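Long-range contacts in vibralactone Cyclase (Boreostereum vibrans, PDB 6KD0), which catalyses, as an alpha/beta hydrolase family member, the cyclization that forms the fused bicyclic beta-lactone of vibralactone: residues L98-C103 / V172-S177; G203-Y208 / E332-L337; P272-S277 / R302-P307; G279-R284 / V309-H314. All blocks are in the same frame, centred on the assembly; numbering follows the deposited sequence.

In the fold
Contacts 1, 2 and 3 share one mixed sheet, in which strands 97-101, 171-176, 203-207, 273-278 and 301-307 run parallel and side by side. Contact 1 pairs the first two of these and contact 3 the last two, their centres about 14 Å apart; contact 2 lies between them, setting the middle strand against helix 321-338. Contact 4, centred about 18 Å from contact 1, joins the loops after strands 273-278 and 301-307. Along the chain contact 1 closes first, contacts 3 and 4 interlock, and both nest inside the loop closed by contact 2. Across the fold, S177 of contact 1 is hydrogen-bonded to H311 of contact 4, which also holds D281, consistent with a Ser-His-Asp triad.

Contact 1: L98-C103 / V172-S177; sequences LYWVHC and VIAGQS
W100 reaches from strand 97-101 to A174 and Q176 of the parallel strand 171-176. Its CG stands anti to the backbone N (chi1 172°), which carries the six-membered ring across to its neighbour: CE3 lies 3.7 Å from A174 CB and CZ2 lies 3.9 Å from Q176 CB. The Q176 amide is turned perpendicular to the indole, NE2 lying in the ring plane at its edge and hydrogen-bonded to Q207. L98 shares this face, CD1 3.9 Å from V172 CG1. On the other face Y99 and I173 lie side by side and point the same way, with Y99 CD2 3.9 Å from I173 CD1. Four backbone hydrogen bonds join the strands, two of the central ones in the alpha/beta hydrolase sheet. Strand 171-176 runs into S177, whose strained backbone (phi 57°, psi -122°) fits the nucleophile elbow of a GxSxG sequence; its OG bonds to H311. Beyond the paired residues C103 points its CB toward the strand, and its SG stops 3.3 Å from Q176 OE1. A water bridges the segments, accepting from C103 N at 2.9 Å and donating to Q176 OE1 at 2.8 Å.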
loop_
_atom_site.group_PDB
_atom_site.type_symbol
_atom_site.label_atom_id
_atom_site.label_comp_id
_atom_site.label_asym_id
_atom_site.label_seq_id
_atom_site.Cartn_x
_atom_site.Cartn_y
_atom_site.Cartn_z
ATOM N N LEU A 98 12.536 5.063 1.638
ATOM C CA LEU A 98 11.121 4.717 1.563
ATOM C C LEU A 98 10.936 3.578 0.565
ATOM O O LEU A 98 11.309 3.714 -0.603
ATOM C CB LEU A 98 10.285 5.921 1.129
ATOM C CG LEU A 98 8.809 5.626 0.836
ATOM C CD1 LEU A 98 8.036 5.308 2.116
ATOM C CD2 LEU A 98 8.167 6.789 0.083
ATOM N N TYR A 99 10.346 2.472 1.007
ATOM C CA TYR A 99 10.128 1.306 0.146
ATOM C C TYR A 99 8.624 1.180 -0.078
ATOM O O TYR A 99 7.881 0.932 0.874
ATOM C CB TYR A 99 10.708 0.053 0.794
ATOM C CG TYR A 99 10.623 -1.193 -0.045
ATOM C CD1 TYR A 99 11.603 -1.457 -0.998
ATOM C CD2 TYR A 99 9.607 -2.125 0.147
ATOM C CE1 TYR A 99 11.569 -2.590 -1.772
ATOM C CE2 TYR A 99 9.556 -3.278 -0.637
ATOM C CZ TYR A 99 10.558 -3.500 -1.587
ATOM O OH TYR A 99 10.559 -4.634 -2.362
ATOM N N TRP A 100 8.185 1.353 -1.323
ATOM C CA TRP A 100 6.775 1.515 -1.662
ATOM C C TRP A 100 6.274 0.300 -2.433
ATOM O O TRP A 100 6.918 -0.137 -3.401
ATOM C CB TRP A 100 6.565 2.800 -2.481
ATOM C CG TRP A 100 5.184 2.891 -3.008
ATOM C CD1 TRP A 100 4.718 2.362 -4.188
ATOM C CD2 TRP A 100 4.051 3.472 -2.351
ATOM N NE1 TRP A 100 3.371 2.609 -4.310
ATOM C CE2 TRP A 100 2.939 3.294 -3.202
ATOM C CE3 TRP A 100 3.872 4.153 -1.140
ATOM C CZ2 TRP A 100 1.665 3.764 -2.877
ATOM C CZ3 TRP A 100 2.597 4.612 -0.816
ATOM C CH2 TRP A 100 1.514 4.411 -1.685
ATOM N N VAL A 101 5.124 -0.241 -2.015
ATOM C CA VAL A 101 4.528 -1.426 -2.634
ATOM C C VAL A 101 3.186 -1.047 -3.254
ATOM O O VAL A 101 2.204 -0.762 -2.541
ATOM C CB VAL A 101 4.352 -2.570 -1.634
ATOM C CG1 VAL A 101 4.076 -3.884 -2.390
ATOM C CG2 VAL A 101 5.579 -2.675 -0.757
ATOM N N HIS A 102 3.115 -1.150 -4.585
ATOM C CA HIS A 102 1.958 -0.688 -5.345
ATOM C C HIS A 102 0.744 -1.608 -5.176
ATOM O O HIS A 102 0.841 -2.761 -4.735
ATOM C CB HIS A 102 2.329 -0.566 -6.836
ATOM C CG HIS A 102 2.464 -1.885 -7.530
ATOM N ND1 HIS A 102 1.377 -2.654 -7.885
ATOM C CD2 HIS A 102 3.559 -2.567 -7.944
ATOM C CE1 HIS A 102 1.797 -3.768 -8.464
ATOM N NE2 HIS A 102 3.118 -3.737 -8.516
ATOM N N CYS A 103 -0.407 -1.091 -5.597
ATOM C CA CYS A 103 -1.694 -1.753 -5.461
ATOM C C CYS A 103 -1.974 -2.673 -6.646
ATOM O O CYS A 103 -1.161 -2.830 -7.572
ATOM C CB CYS A 103 -2.810 -0.721 -5.355
ATOM S SG CYS A 103 -3.261 -0.022 -6.983
ATOM N N VAL A 172 11.221 3.364 6.002
ATOM C CA VAL A 172 9.766 3.283 6.087
ATOM C C VAL A 172 9.256 2.392 4.963
ATOM O O VAL A 172 9.596 2.603 3.792
ATOM C CB VAL A 172 9.125 4.684 6.011
ATOM C CG1 VAL A 172 7.601 4.569 5.912
ATOM C CG2 VAL A 172 9.521 5.502 7.229
ATOM N N ILE A 173 8.421 1.416 5.302
ATOM C CA ILE A 173 7.761 0.617 4.272
ATOM C C ILE A 173 6.322 1.084 4.157
ATOM O O ILE A 173 5.659 1.389 5.159
ATOM C CB ILE A 173 7.845 -0.893 4.562
ATOM C CG1 ILE A 173 7.314 -1.681 3.366
ATOM C CG2 ILE A 173 7.071 -1.253 5.842
ATOM C CD1 ILE A 173 7.656 -3.128 3.416
ATOM N N ALA A 174 5.851 1.203 2.926
ATOM C CA ALA A 174 4.535 1.757 2.683
ATOM C C ALA A 174 3.909 0.958 1.557
ATOM O O ALA A 174 4.614 0.507 0.658
ATOM C CB ALA A 174 4.618 3.251 2.327
ATOM N N GLY A 175 2.602 0.749 1.621
ATOM C CA GLY A 175 1.939 0.010 0.561
ATOM C C GLY A 175 0.476 0.377 0.452
ATOM O O GLY A 175 -0.167 0.776 1.431
ATOM N N GLN A 176 -0.050 0.210 -0.756
ATOM C CA GLN A 176 -1.423 0.568 -1.094
ATOM C C GLN A 176 -2.217 -0.685 -1.447
ATOM O O GLN A 176 -1.819 -1.437 -2.340
ATOM C CB GLN A 176 -1.424 1.547 -2.267
ATOM C CG GLN A 176 -2.780 2.023 -2.693
ATOM C CD GLN A 176 -2.660 2.993 -3.843
ATOM O OE1 GLN A 176 -2.897 2.633 -4.993
ATOM N NE2 GLN A 176 -2.242 4.218 -3.545
ATOM N N SER A 177 -3.330 -0.905 -0.744
ATOM C CA SER A 177 -4.299 -1.980 -1.032
ATOM C C SER A 177 -3.565 -3.316 -1.008
ATOM O O SER A 177 -2.965 -3.639 0.030
ATOM C CB SER A 177 -5.054 -1.661 -2.322
ATOM O OG SER A 177 -6.070 -2.647 -2.529
HETATM O O HOH W 1 -0.475 1.756 -6.009
#

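Contact 2: G203-Y208 / E332-L337; sequences GQLVQY and EGMSWL
L337 drives its two methyl groups against the backbone of strand 203-207, and this is the tight end of the contact. Its CG points away from its own carbonyl carbon (chi1 -64°), sending CD1 to 3.4 Å from Q204 O while CD2 settles 4.0 Å from G203 CA. The absence of a side chain at G203 matters: a beta carbon there would clash with L337 CB. L337 CD1 also touches the root of the next side chain, 4.0 Å from L205 CB. L205 then reaches to the helix surface, its CD1 lying 3.8 Å from M334 N and 3.9 Å from M334 CG; the two side chains cross at about a right angle. The same methyl passes 4.1 Å from G333 C, where a side chain on the glycine would crowd it. Shortening L337 to an alanine is likely to open a gap above G203 and Q204 and take from L205 CB its apolar partner on the helix. Away from this wedge the contact thins out. E332 points from the far side of the helix into solvent and S335 is partly exposed, while Q207 and Y208 diverge from the helical segment. Q207 is held instead by Q176, with a weak bond to T330. W336 turns to R302 in a cation-pi contact. Helical segment 332-337 runs nearly antiparallel to strand 203-207, at 166°; M334 also touches W100 of strand 97-101, and L337 touches V172 of strand 171-176: the C-terminal helix packed on the central sheet, as in alpha/beta hydrolases.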
loop_
_atom_site.group_PDB
_atom_site.type_symbol
_atom_site.label_atom_id
_atom_site.label_comp_id
_atom_site.label_asym_id
_atom_site.label_seq_id
_atom_site.Cartn_x
_atom_site.Cartn_y
_atom_site.Cartn_z
ATOM N N GLY A 203 9.292 2.389 10.374
ATOM C CA GLY A 203 7.922 2.839 10.267
ATOM C C GLY A 203 7.223 2.128 9.132
ATOM O O GLY A 203 7.857 1.551 8.242
ATOM N N GLN A 204 5.899 2.183 9.178
ATOM C CA GLN A 204 5.096 1.545 8.154
ATOM C C GLN A 204 3.821 2.332 7.905
ATOM O O GLN A 204 3.130 2.713 8.848
ATOM C CB GLN A 204 4.733 0.116 8.548
ATOM C CG GLN A 204 3.780 -0.527 7.569
ATOM C CD GLN A 204 3.818 -2.022 7.683
ATOM O OE1 GLN A 204 3.947 -2.557 8.784
ATOM N NE2 GLN A 204 3.731 -2.712 6.552
ATOM N N LEU A 205 3.498 2.545 6.633
ATOM C CA LEU A 205 2.258 3.195 6.232
ATOM C C LEU A 205 1.498 2.244 5.330
ATOM O O LEU A 205 2.084 1.684 4.398
ATOM C CB LEU A 205 2.527 4.508 5.486
ATOM C CG LEU A 205 1.291 5.352 5.142
ATOM C CD1 LEU A 205 1.651 6.830 5.183
ATOM C CD2 LEU A 205 0.712 4.994 3.774
ATOM N N VAL A 206 0.201 2.065 5.584
ATOM C CA VAL A 206 -0.606 1.281 4.653
ATOM C C VAL A 206 -1.922 1.995 4.382
ATOM O O VAL A 206 -2.449 2.739 5.220
ATOM C CB VAL A 206 -0.857 -0.172 5.140
ATOM C CG1 VAL A 206 0.459 -0.919 5.293
ATOM C CG2 VAL A 206 -1.628 -0.176 6.433
ATOM N N GLN A 207 -2.455 1.766 3.189
ATOM C CA GLN A 207 -3.744 2.321 2.799
ATOM C C GLN A 207 -4.675 1.166 2.474
ATOM O O GLN A 207 -4.390 0.382 1.563
ATOM C CB GLN A 207 -3.606 3.257 1.592
ATOM C CG GLN A 207 -2.512 4.316 1.727
ATOM C CD GLN A 207 -2.165 4.985 0.401
ATOM O OE1 GLN A 207 -2.069 4.321 -0.633
ATOM N NE2 GLN A 207 -1.954 6.302 0.427
ATOM N N TYR A 208 -5.786 1.071 3.215
ATOM C CA TYR A 208 -6.909 0.157 3.000
ATOM C C TYR A 208 -6.492 -1.229 2.499
ATOM O O TYR A 208 -6.978 -1.661 1.453
ATOM C CB TYR A 208 -7.934 0.816 2.043
ATOM C CG TYR A 208 -7.393 1.579 0.827
ATOM C CD1 TYR A 208 -7.002 0.915 -0.326
ATOM C CD2 TYR A 208 -7.299 2.978 0.824
ATOM C CE1 TYR A 208 -6.520 1.593 -1.438
ATOM C CE2 TYR A 208 -6.804 3.668 -0.288
ATOM C CZ TYR A 208 -6.425 2.970 -1.416
ATOM O OH TYR A 208 -5.926 3.611 -2.540
ATOM N N GLU A 332 1.948 13.341 4.879
ATOM C CA GLU A 332 2.100 13.754 6.279
ATOM C C GLU A 332 2.354 12.559 7.190
ATOM O O GLU A 332 3.123 12.657 8.155
ATOM C CB GLU A 332 0.856 14.506 6.759
ATOM C CG GLU A 332 0.811 15.990 6.429
ATOM C CD GLU A 332 -0.541 16.614 6.774
ATOM O OE1 GLU A 332 -0.808 17.753 6.313
ATOM O OE2 GLU A 332 -1.333 15.968 7.510
ATOM N N GLY A 333 1.698 11.430 6.923
ATOM C CA GLY A 333 1.972 10.228 7.699
ATOM C C GLY A 333 3.381 9.714 7.467
ATOM O O GLY A 333 4.074 9.299 8.402
ATOM N N MET A 334 3.825 9.739 6.212
ATOM C CA MET A 334 5.232 9.452 5.934
ATOM C C MET A 334 6.151 10.375 6.725
ATOM O O MET A 334 7.162 9.932 7.283
ATOM C CB MET A 334 5.520 9.582 4.445
ATOM C CG MET A 334 4.821 8.514 3.603
ATOM S SD MET A 334 5.109 8.700 1.841
ATOM C CE MET A 334 4.406 7.133 1.270
ATOM N N SER A 335 5.852 11.673 6.722
ATOM C CA SER A 335 6.693 12.623 7.445
ATOM C C SER A 335 6.719 12.309 8.928
ATOM O O SER A 335 7.771 12.412 9.560
ATOM C CB SER A 335 6.210 14.049 7.205
ATOM O OG SER A 335 6.734 14.508 5.983
ATOM N N TRP A 336 5.571 11.919 9.499
ATOM C CA TRP A 336 5.531 11.499 10.896
ATOM C C TRP A 336 6.463 10.324 11.127
ATOM O O TRP A 336 7.310 10.350 12.029
ATOM C CB TRP A 336 4.100 11.144 11.300
ATOM C CG TRP A 336 4.003 10.508 12.654
ATOM C CD1 TRP A 336 4.390 11.048 13.851
ATOM C CD2 TRP A 336 3.502 9.198 12.947
ATOM N NE1 TRP A 336 4.145 10.157 14.875
ATOM C CE2 TRP A 336 3.604 9.013 14.347
ATOM C CE3 TRP A 336 2.968 8.171 12.164
ATOM C CZ2 TRP A 336 3.196 7.834 14.978
ATOM C CZ3 TRP A 336 2.570 6.997 12.784
ATOM C CH2 TRP A 336 2.682 6.843 14.186
ATOM N N LEU A 337 6.356 9.295 10.284
ATOM C CA LEU A 337 7.208 8.123 10.449
ATOM C C LEU A 337 8.689 8.472 10.311
ATOM O O LEU A 337 9.523 8.005 11.096
ATOM C CB LEU A 337 6.803 7.051 9.442
ATOM C CG LEU A 337 5.391 6.510 9.660
ATOM C CD1 LEU A 337 4.957 5.614 8.477
ATOM C CD2 LEU A 337 5.303 5.746 10.978
#

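Contact 3: P272-S277 / R302-P307; sequences PLFFMS and RMTMYP
Strand segments 273-277 and 302-307 run parallel, their axes 4.8 Å apart at closest approach and 12° from aligned, stitched by five backbone hydrogen bonds, each 2.9 Å long, that alternate from R302 N to L273 O through to Y306 N to S277 O. On one face F275 and M303 lie side by side and point the same way. M303 is bent at both chi2 and chi3, which folds its end back to the neighbouring strand: CE touches F275 CD1 at 3.5 Å, and SD stands 5.3 Å from the ring centroid, an oblique Met-aromatic contact. M305, two residues on and on the same face, is bent likewise, bringing its CE to 3.3 Å from S277 OG. The other face carries F274, whose ring spans two neighbours, with CD2 4.0 Å from R302 CB and CZ 3.7 Å from T304 OG1. That hydroxyl bonds to E329, so the threonine ties the strand to the helix beside it. Helix 284-296 links the two strands as a beta-alpha-beta crossover and covers the face of M303 and M305, through L288, H291 and R284. Helix 321-338 lies against F274 and M276 on the opposite face, strand 203-207 flanks strand 273-278, and strand 301-307 forms the outer edge of the sheet within this chain.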
loop_
_atom_site.group_PDB
_atom_site.type_symbol
_atom_site.label_atom_id
_atom_site.label_comp_id
_atom_site.label_asym_id
_atom_site.label_seq_id
_atom_site.Cartn_x
_atom_site.Cartn_y
_atom_site.Cartn_z
ATOM N N PRO A 272 6.168 1.448 14.012
ATOM C CA PRO A 272 5.022 2.342 14.170
ATOM C C PRO A 272 4.220 2.374 12.878
ATOM O O PRO A 272 4.780 2.345 11.785
ATOM C CB PRO A 272 5.658 3.701 14.484
ATOM C CG PRO A 272 7.059 3.403 14.915
ATOM C CD PRO A 272 7.460 2.086 14.320
ATOM N N LEU A 273 2.899 2.396 13.015
ATOM C CA LEU A 273 1.989 2.133 11.910
ATOM C C LEU A 273 1.057 3.314 11.695
ATOM O O LEU A 273 0.313 3.686 12.605
ATOM C CB LEU A 273 1.173 0.871 12.181
ATOM C CG LEU A 273 0.047 0.591 11.192
ATOM C CD1 LEU A 273 0.603 0.340 9.796
ATOM C CD2 LEU A 273 -0.757 -0.605 11.674
ATOM N N PHE A 274 1.057 3.851 10.475
ATOM C CA PHE A 274 0.115 4.870 10.028
ATOM C C PHE A 274 -0.848 4.192 9.061
ATOM O O PHE A 274 -0.439 3.742 7.983
ATOM C CB PHE A 274 0.845 6.045 9.371
ATOM C CG PHE A 274 -0.039 7.239 9.059
ATOM C CD1 PHE A 274 -0.745 7.314 7.869
ATOM C CD2 PHE A 274 -0.112 8.310 9.936
ATOM C CE1 PHE A 274 -1.536 8.416 7.580
ATOM C CE2 PHE A 274 -0.904 9.416 9.659
ATOM C CZ PHE A 274 -1.618 9.469 8.473
ATOM N N PHE A 275 -2.120 4.125 9.448
ATOM C CA PHE A 275 -3.130 3.343 8.757
ATOM C C PHE A 275 -4.170 4.281 8.164
ATOM O O PHE A 275 -4.677 5.172 8.857
ATOM C CB PHE A 275 -3.783 2.358 9.731
ATOM C CG PHE A 275 -4.489 1.227 9.064
ATOM C CD1 PHE A 275 -5.723 1.421 8.469
ATOM C CD2 PHE A 275 -3.915 -0.044 9.037
ATOM C CE1 PHE A 275 -6.380 0.368 7.845
ATOM C CE2 PHE A 275 -4.575 -1.098 8.415
ATOM C CZ PHE A 275 -5.799 -0.884 7.825
ATOM N N MET A 276 -4.475 4.102 6.883
ATOM C CA MET A 276 -5.443 4.946 6.199
ATOM C C MET A 276 -6.573 4.071 5.689
ATOM O O MET A 276 -6.322 3.069 5.020
ATOM C CB MET A 276 -4.788 5.703 5.045
ATOM C CG MET A 276 -3.575 6.465 5.480
ATOM S SD MET A 276 -2.875 7.415 4.137
ATOM C CE MET A 276 -4.057 8.760 4.041
ATOM N N SER A 277 -7.808 4.458 5.988
ATOM C CA SER A 277 -8.978 3.649 5.687
ATOM C C SER A 277 -9.985 4.456 4.883
ATOM O O SER A 277 -10.142 5.662 5.093
ATOM C CB SER A 277 -9.632 3.140 6.973
ATOM O OG SER A 277 -10.667 2.190 6.701
ATOM N N ARG A 302 -1.367 5.205 14.390
ATOM C CA ARG A 302 -2.283 6.279 14.035
ATOM C C ARG A 302 -3.224 5.783 12.952
ATOM O O ARG A 302 -2.823 5.012 12.082
ATOM C CB ARG A 302 -1.550 7.525 13.564
ATOM C CG ARG A 302 -0.848 8.244 14.679
ATOM C CD ARG A 302 -0.383 9.626 14.294
ATOM N NE ARG A 302 0.411 10.188 15.382
ATOM C CZ ARG A 302 1.069 11.344 15.339
ATOM N NH1 ARG A 302 1.044 12.098 14.241
ATOM N NH2 ARG A 302 1.760 11.743 16.405
ATOM N N MET A 303 -4.477 6.203 13.031
ATOM C CA MET A 303 -5.521 5.799 12.107
ATOM C C MET A 303 -6.125 7.066 11.520
ATOM O O MET A 303 -6.269 8.068 12.224
ATOM C CB MET A 303 -6.578 4.974 12.849
ATOM C CG MET A 303 -7.977 4.969 12.265
ATOM S SD MET A 303 -8.067 3.941 10.797
ATOM C CE MET A 303 -7.397 2.404 11.434
ATOM N N THR A 304 -6.424 7.038 10.224
ATOM C CA THR A 304 -7.164 8.105 9.560
ATOM C C THR A 304 -8.269 7.465 8.752
ATOM O O THR A 304 -7.987 6.604 7.913
ATOM C CB THR A 304 -6.280 8.934 8.629
ATOM O OG1 THR A 304 -5.175 9.462 9.364
ATOM C CG2 THR A 304 -7.101 10.069 8.048
ATOM N N MET A 305 -9.509 7.892 8.986
ATOM C CA MET A 305 -10.675 7.360 8.291
ATOM C C MET A 305 -11.252 8.402 7.332
ATOM O O MET A 305 -11.465 9.561 7.716
ATOM C CB MET A 305 -11.739 6.905 9.300
ATOM C CG MET A 305 -13.080 6.540 8.666
ATOM S SD MET A 305 -13.024 5.070 7.586
ATOM C CE MET A 305 -12.649 3.767 8.777
ATOM N N TYR A 306 -11.503 7.999 6.085
ATOM C CA TYR A 306 -12.194 8.826 5.100
ATOM C C TYR A 306 -13.604 8.291 4.898
ATOM O O TYR A 306 -13.821 7.373 4.091
ATOM C CB TYR A 306 -11.425 8.865 3.775
ATOM C CG TYR A 306 -10.265 9.826 3.829
ATOM C CD1 TYR A 306 -9.133 9.536 4.578
ATOM C CD2 TYR A 306 -10.323 11.048 3.166
ATOM C CE1 TYR A 306 -8.085 10.427 4.648
ATOM C CE2 TYR A 306 -9.270 11.948 3.228
ATOM C CZ TYR A 306 -8.157 11.629 3.964
ATOM O OH TYR A 306 -7.106 12.517 4.041
ATOM N N PRO A 307 -14.600 8.817 5.616
ATOM C CA PRO A 307 -15.962 8.294 5.467
ATOM C C PRO A 307 -16.559 8.638 4.111
ATOM O O PRO A 307 -16.214 9.641 3.484
ATOM C CB PRO A 307 -16.746 8.966 6.603
ATOM C CG PRO A 307 -15.884 10.039 7.147
ATOM C CD PRO A 307 -14.477 9.830 6.679
#

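Contact 4: G279-R284 / V309-H314; sequences GWDPLR and VPHAFH
With CG anti to the backbone N in both residues (chi1 -177° and -166°), D281 and H311 extend into the space between the two loops, where carboxylate meets imidazole. H311 ND1 donates to D281 OD2 at 2.6 Å; the oxygen lies in the ring plane and is approached on its syn side, somewhat out of the carboxylate plane. The two planes stand 84° apart. The other oxygen, OD1, accepts from L283 N at 3.0 Å, met from above the carboxylate, a capping bond at the turn into helix 284-296 that, with the one from H311, helps hold the carboxylate's rotation. L283 in turn sets CD1 3.8 Å from H311 CE1. With an alanine in place of D281, H311 ND1 and L283 N would probably lose their acceptor and the imidazole would be freer to turn. Nearer the start of both loops, W280 N donates to V309 O at 3.0 Å, from above the carbonyl plane, and a water links the loops by donating to W280 O and accepting from H311 N. R284 NH1 steadies the first loop by bonding to G279 O at 2.9 Å. The far nitrogen of the imidazole, NE2, is hydrogen-bonded to S177 OG, and Y208 packs against the ring. With ND1 held by the carboxylate and NE2 directed at the serine hydroxyl, the geometry is consistent with the charge relay of an alpha/beta hydrolase triad, D281 orienting H311 toward S177.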
loop_
_atom_site.group_PDB
_atom_site.type_symbol
_atom_site.label_atom_id
_atom_site.label_comp_id
_atom_site.label_asym_id
_atom_site.label_seq_id
_atom_site.Cartn_x
_atom_site.Cartn_y
_atom_site.Cartn_z
ATOM N N GLY A 279 -14.091 4.620 4.043
ATOM C CA GLY A 279 -15.275 4.181 4.766
ATOM C C GLY A 279 -16.177 3.265 3.963
ATOM O O GLY A 279 -16.801 2.361 4.518
ATOM N N TRP A 280 -16.283 3.492 2.658
ATOM C CA TRP A 280 -17.267 2.798 1.830
ATOM C C TRP A 280 -16.583 1.673 1.058
ATOM O O TRP A 280 -16.384 1.749 -0.151
ATOM C CB TRP A 280 -17.933 3.791 0.884
ATOM C CG TRP A 280 -19.185 3.313 0.204
ATOM C CD1 TRP A 280 -19.788 2.086 0.317
ATOM C CD2 TRP A 280 -19.984 4.068 -0.716
ATOM N NE1 TRP A 280 -20.919 2.041 -0.471
ATOM C CE2 TRP A 280 -21.058 3.245 -1.116
ATOM C CE3 TRP A 280 -19.889 5.358 -1.248
ATOM C CZ2 TRP A 280 -22.037 3.680 -2.015
ATOM C CZ3 TRP A 280 -20.866 5.786 -2.144
ATOM C CH2 TRP A 280 -21.920 4.949 -2.512
ATOM N N ASP A 281 -16.243 0.603 1.782
ATOM C CA ASP A 281 -15.244 -0.349 1.311
ATOM C C ASP A 281 -15.482 -1.674 2.023
ATOM O O ASP A 281 -15.495 -1.706 3.261
ATOM C CB ASP A 281 -13.841 0.222 1.593
ATOM C CG ASP A 281 -12.697 -0.644 1.073
ATOM O OD1 ASP A 281 -12.913 -1.791 0.612
ATOM O OD2 ASP A 281 -11.553 -0.151 1.136
ATOM N N PRO A 282 -15.716 -2.770 1.289
ATOM C CA PRO A 282 -15.901 -4.076 1.956
ATOM C C PRO A 282 -14.697 -4.515 2.773
ATOM O O PRO A 282 -14.862 -5.250 3.758
ATOM C CB PRO A 282 -16.160 -5.036 0.783
ATOM C CG PRO A 282 -15.519 -4.361 -0.401
ATOM C CD PRO A 282 -15.778 -2.892 -0.180
ATOM N N LEU A 283 -13.491 -4.085 2.403
ATOM C CA LEU A 283 -12.272 -4.419 3.145
ATOM C C LEU A 283 -12.047 -3.533 4.366
ATOM O O LEU A 283 -11.006 -3.661 5.023
ATOM C CB LEU A 283 -11.050 -4.296 2.220
ATOM C CG LEU A 283 -10.932 -5.257 1.047
ATOM C CD1 LEU A 283 -9.583 -5.064 0.308
ATOM C CD2 LEU A 283 -11.099 -6.699 1.492
ATOM N N ARG A 284 -12.977 -2.624 4.677
ATOM C CA ARG A 284 -12.728 -1.663 5.746
ATOM C C ARG A 284 -12.501 -2.358 7.083
ATOM O O ARG A 284 -11.525 -2.072 7.788
ATOM C CB ARG A 284 -13.892 -0.675 5.851
ATOM C CG ARG A 284 -13.739 0.344 6.979
ATOM C CD ARG A 284 -15.084 1.043 7.271
ATOM N NE ARG A 284 -16.040 0.145 7.925
ATOM C CZ ARG A 284 -17.340 0.078 7.648
ATOM N NH1 ARG A 284 -17.872 0.843 6.702
ATOM N NH2 ARG A 284 -18.114 -0.761 8.324
ATOM N N VAL A 309 -16.285 7.479 1.119
ATOM C CA VAL A 309 -15.593 7.323 -0.161
ATOM C C VAL A 309 -15.096 5.891 -0.322
ATOM O O VAL A 309 -14.799 5.209 0.675
ATOM C CB VAL A 309 -14.443 8.331 -0.311
ATOM C CG1 VAL A 309 -15.025 9.702 -0.624
ATOM C CG2 VAL A 309 -13.611 8.382 0.941
ATOM N N PRO A 310 -14.997 5.406 -1.554
ATOM C CA PRO A 310 -14.663 4.000 -1.787
ATOM C C PRO A 310 -13.158 3.729 -1.809
ATOM O O PRO A 310 -12.308 4.622 -1.812
ATOM C CB PRO A 310 -15.281 3.744 -3.160
ATOM C CG PRO A 310 -15.102 5.042 -3.861
ATOM C CD PRO A 310 -15.385 6.084 -2.805
ATOM N N HIS A 311 -12.859 2.437 -1.842
ATOM C CA HIS A 311 -11.512 1.896 -2.000
ATOM C C HIS A 311 -10.783 2.528 -3.179
ATOM O O HIS A 311 -11.245 2.454 -4.324
ATOM C CB HIS A 311 -11.642 0.388 -2.199
ATOM C CG HIS A 311 -10.366 -0.380 -2.046
ATOM N ND1 HIS A 311 -9.959 -0.906 -0.839
ATOM C CD2 HIS A 311 -9.452 -0.776 -2.960
ATOM C CE1 HIS A 311 -8.838 -1.585 -1.013
ATOM N NE2 HIS A 311 -8.509 -1.518 -2.291
ATOM N N ALA A 312 -9.647 3.162 -2.893
ATOM C CA ALA A 312 -8.763 3.723 -3.913
ATOM C C ALA A 312 -9.392 4.869 -4.687
ATOM O O ALA A 312 -9.019 5.098 -5.848
ATOM C CB ALA A 312 -8.301 2.660 -4.913
ATOM N N PHE A 313 -10.355 5.578 -4.082
ATOM C CA PHE A 313 -10.981 6.704 -4.770
ATOM C C PHE A 313 -9.965 7.781 -5.122
ATOM O O PHE A 313 -10.167 8.520 -6.088
ATOM C CB PHE A 313 -12.089 7.307 -3.916
ATOM C CG PHE A 313 -11.585 8.320 -2.928
ATOM C CD1 PHE A 313 -11.016 7.912 -1.731
ATOM C CD2 PHE A 313 -11.652 9.676 -3.213
ATOM C CE1 PHE A 313 -10.534 8.852 -0.822
ATOM C CE2 PHE A 313 -11.167 10.610 -2.316
ATOM C CZ PHE A 313 -10.608 10.196 -1.123
ATOM N N HIS A 314 -8.869 7.897 -4.350
ATOM C CA HIS A 314 -7.887 8.935 -4.641
ATOM C C HIS A 314 -7.016 8.610 -5.845
ATOM O O HIS A 314 -6.403 9.520 -6.401
ATOM C CB HIS A 314 -7.029 9.236 -3.399
ATOM C CG HIS A 314 -5.848 8.334 -3.206
ATOM N ND1 HIS A 314 -5.968 7.008 -2.850
ATOM C CD2 HIS A 314 -4.520 8.589 -3.258
ATOM C CE1 HIS A 314 -4.766 6.480 -2.720
ATOM N NE2 HIS A 314 -3.869 7.417 -2.963
HETATM O O HOH W 2 -14.942 0.441 -2.283
#